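Local coordinates for ABC transporter, substrate binding protein (Agrobacterium tumefaciens, PDB 3C9H), which probably captures a solute in the periplasm, as the substrate-binding component of an ABC transporter, and binds a magnesium ion, at residues 137-142 and 252-257. Sequence-based numbering, arbitrary orientation.
Sequences AVFVYH and VLPKDY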
# COMPACT_ATOMS: atom_id res chain seq x y z
N ALA A 137 4.05 -7.38 1.16
CA ALA A 137 5.11 -6.75 1.95
C ALA A 137 6.31 -7.68 1.94
O ALA A 137 6.23 -8.83 2.47
CB ALA A 137 4.67 -6.54 3.34
N VAL A 138 7.41 -7.19 1.39
CA VAL A 138 8.56 -8.04 1.05
C VAL A 138 9.85 -7.53 1.69
O VAL A 138 9.93 -6.40 2.18
CB VAL A 138 8.76 -8.09 -0.48
CG1 VAL A 138 7.48 -8.56 -1.17
CG2 VAL A 138 9.23 -6.70 -1.04
N PHE A 139 10.87 -8.39 1.67
CA PHE A 139 12.22 -7.98 2.02
C PHE A 139 12.86 -7.44 0.74
O PHE A 139 12.64 -7.96 -0.34
CB PHE A 139 13.11 -9.13 2.51
CG PHE A 139 12.60 -9.90 3.72
CD1 PHE A 139 11.51 -9.49 4.48
CD2 PHE A 139 13.25 -11.06 4.10
CE1 PHE A 139 11.10 -10.22 5.59
CE2 PHE A 139 12.84 -11.79 5.23
CZ PHE A 139 11.77 -11.37 5.97
N VAL A 140 13.72 -6.45 0.91
CA VAL A 140 14.55 -5.98 -0.15
C VAL A 140 15.99 -6.01 0.36
O VAL A 140 16.25 -5.95 1.57
CB VAL A 140 14.13 -4.57 -0.66
CG1 VAL A 140 12.74 -4.64 -1.29
CG2 VAL A 140 14.17 -3.53 0.46
N TYR A 141 16.93 -6.17 -0.57
CA TYR A 141 18.35 -6.20 -0.20
C TYR A 141 19.20 -5.56 -1.28
O TYR A 141 18.78 -5.47 -2.44
CB TYR A 141 18.83 -7.63 0.09
CG TYR A 141 18.81 -8.59 -1.08
CD1 TYR A 141 19.98 -8.94 -1.76
CD2 TYR A 141 17.62 -9.16 -1.52
CE1 TYR A 141 19.95 -9.83 -2.84
CE2 TYR A 141 17.59 -10.05 -2.57
CZ TYR A 141 18.76 -10.36 -3.23
OH TYR A 141 18.70 -11.24 -4.28
N HIS A 142 20.38 -5.11 -0.86
CA HIS A 142 21.41 -4.60 -1.75
C HIS A 142 22.27 -5.78 -2.25
O HIS A 142 23.08 -6.31 -1.51
CB HIS A 142 22.24 -3.57 -0.99
CG HIS A 142 23.33 -2.94 -1.79
ND1 HIS A 142 23.09 -2.16 -2.90
CD2 HIS A 142 24.67 -2.94 -1.62
CE1 HIS A 142 24.23 -1.73 -3.39
NE2 HIS A 142 25.21 -2.18 -2.62
N VAL A 252 12.94 -10.41 -1.80
CA VAL A 252 12.58 -11.73 -1.27
C VAL A 252 11.17 -11.68 -0.71
O VAL A 252 10.87 -10.85 0.17
CB VAL A 252 13.57 -12.20 -0.15
CG1 VAL A 252 13.25 -13.61 0.30
CG2 VAL A 252 14.98 -12.12 -0.62
N LEU A 253 10.27 -12.51 -1.26
CA LEU A 253 8.96 -12.71 -0.63
C LEU A 253 9.21 -13.63 0.55
O LEU A 253 9.69 -14.73 0.36
CB LEU A 253 7.93 -13.34 -1.59
CG LEU A 253 7.12 -12.31 -2.39
CD1 LEU A 253 7.98 -11.76 -3.51
CD2 LEU A 253 5.83 -12.92 -2.94
N PRO A 254 8.95 -13.17 1.77
CA PRO A 254 9.25 -14.04 2.91
C PRO A 254 8.56 -15.40 2.84
O PRO A 254 7.34 -15.50 2.58
CB PRO A 254 8.75 -13.22 4.09
CG PRO A 254 8.85 -11.82 3.63
CD PRO A 254 8.46 -11.86 2.21
N LYS A 255 9.33 -16.45 3.12
CA LYS A 255 8.86 -17.82 2.97
C LYS A 255 8.09 -18.35 4.16
O LYS A 255 7.29 -19.27 3.99
CB LYS A 255 10.04 -18.75 2.67
CG LYS A 255 10.70 -18.49 1.33
CD LYS A 255 11.95 -19.31 1.24
CE LYS A 255 12.70 -19.14 -0.07
NZ LYS A 255 13.99 -19.92 0.02
N ASP A 256 8.34 -17.80 5.35
CA ASP A 256 7.53 -18.11 6.54
C ASP A 256 6.07 -17.60 6.39
O ASP A 256 5.12 -18.35 6.55
CB ASP A 256 8.19 -17.60 7.84
CG ASP A 256 8.67 -16.14 7.78
OD1 ASP A 256 8.69 -15.52 6.69
OD2 ASP A 256 9.08 -15.62 8.83
N TYR A 257 5.89 -16.33 6.04
CA TYR A 257 4.58 -15.86 5.60
C TYR A 257 4.76 -14.52 4.90
O TYR A 257 5.74 -13.80 5.15
CB TYR A 257 3.60 -15.72 6.77
CG TYR A 257 3.98 -14.66 7.76
CD1 TYR A 257 3.59 -13.33 7.59
CD2 TYR A 257 4.74 -14.98 8.88
CE1 TYR A 257 3.98 -12.35 8.52
CE2 TYR A 257 5.10 -14.02 9.79
CZ TYR A 257 4.72 -12.72 9.62
OH TYR A 257 5.11 -11.80 10.58
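F139 and V252 form an antiparallel, hydrogen-bonded pair where the short strand 249-252 ends against strand 135-142, in one lobe of this periplasmic binding-protein fold. The contact illustrates how strand pairing passes into side-chain packing. Two backbone hydrogen bonds hold the pair: F139 N to V252 O at 2.9 Å, and the straighter V252 N to F139 O, whose N-H...O angle is 171°. A backbone hydrogen bond between Y141 and G250 continues the pairing, while A137 is hydrogen-bonded through its backbone to V259 of strand 258-268, so residues 253-257 form the connection between two strands that both pair with 135-142. On the face shared by F139 and V252, the CB atoms lie 4.1 Å apart, and V252 CG2 approaches Y141 CE2 at 3.9 Å. On the opposite face, V138 CG1 meets L253 CG. With CG anti to its carbonyl carbon (chi1 -57°), F139 lays its ring beside the departing chain, where P254 covers one face; F158 meets the same ring edge-to-face. The proline makes a CH-pi contact displaced toward the rim, its CG 3.7 Å from the ring centroid and closest to CE1 of F139, at 3.4 Å.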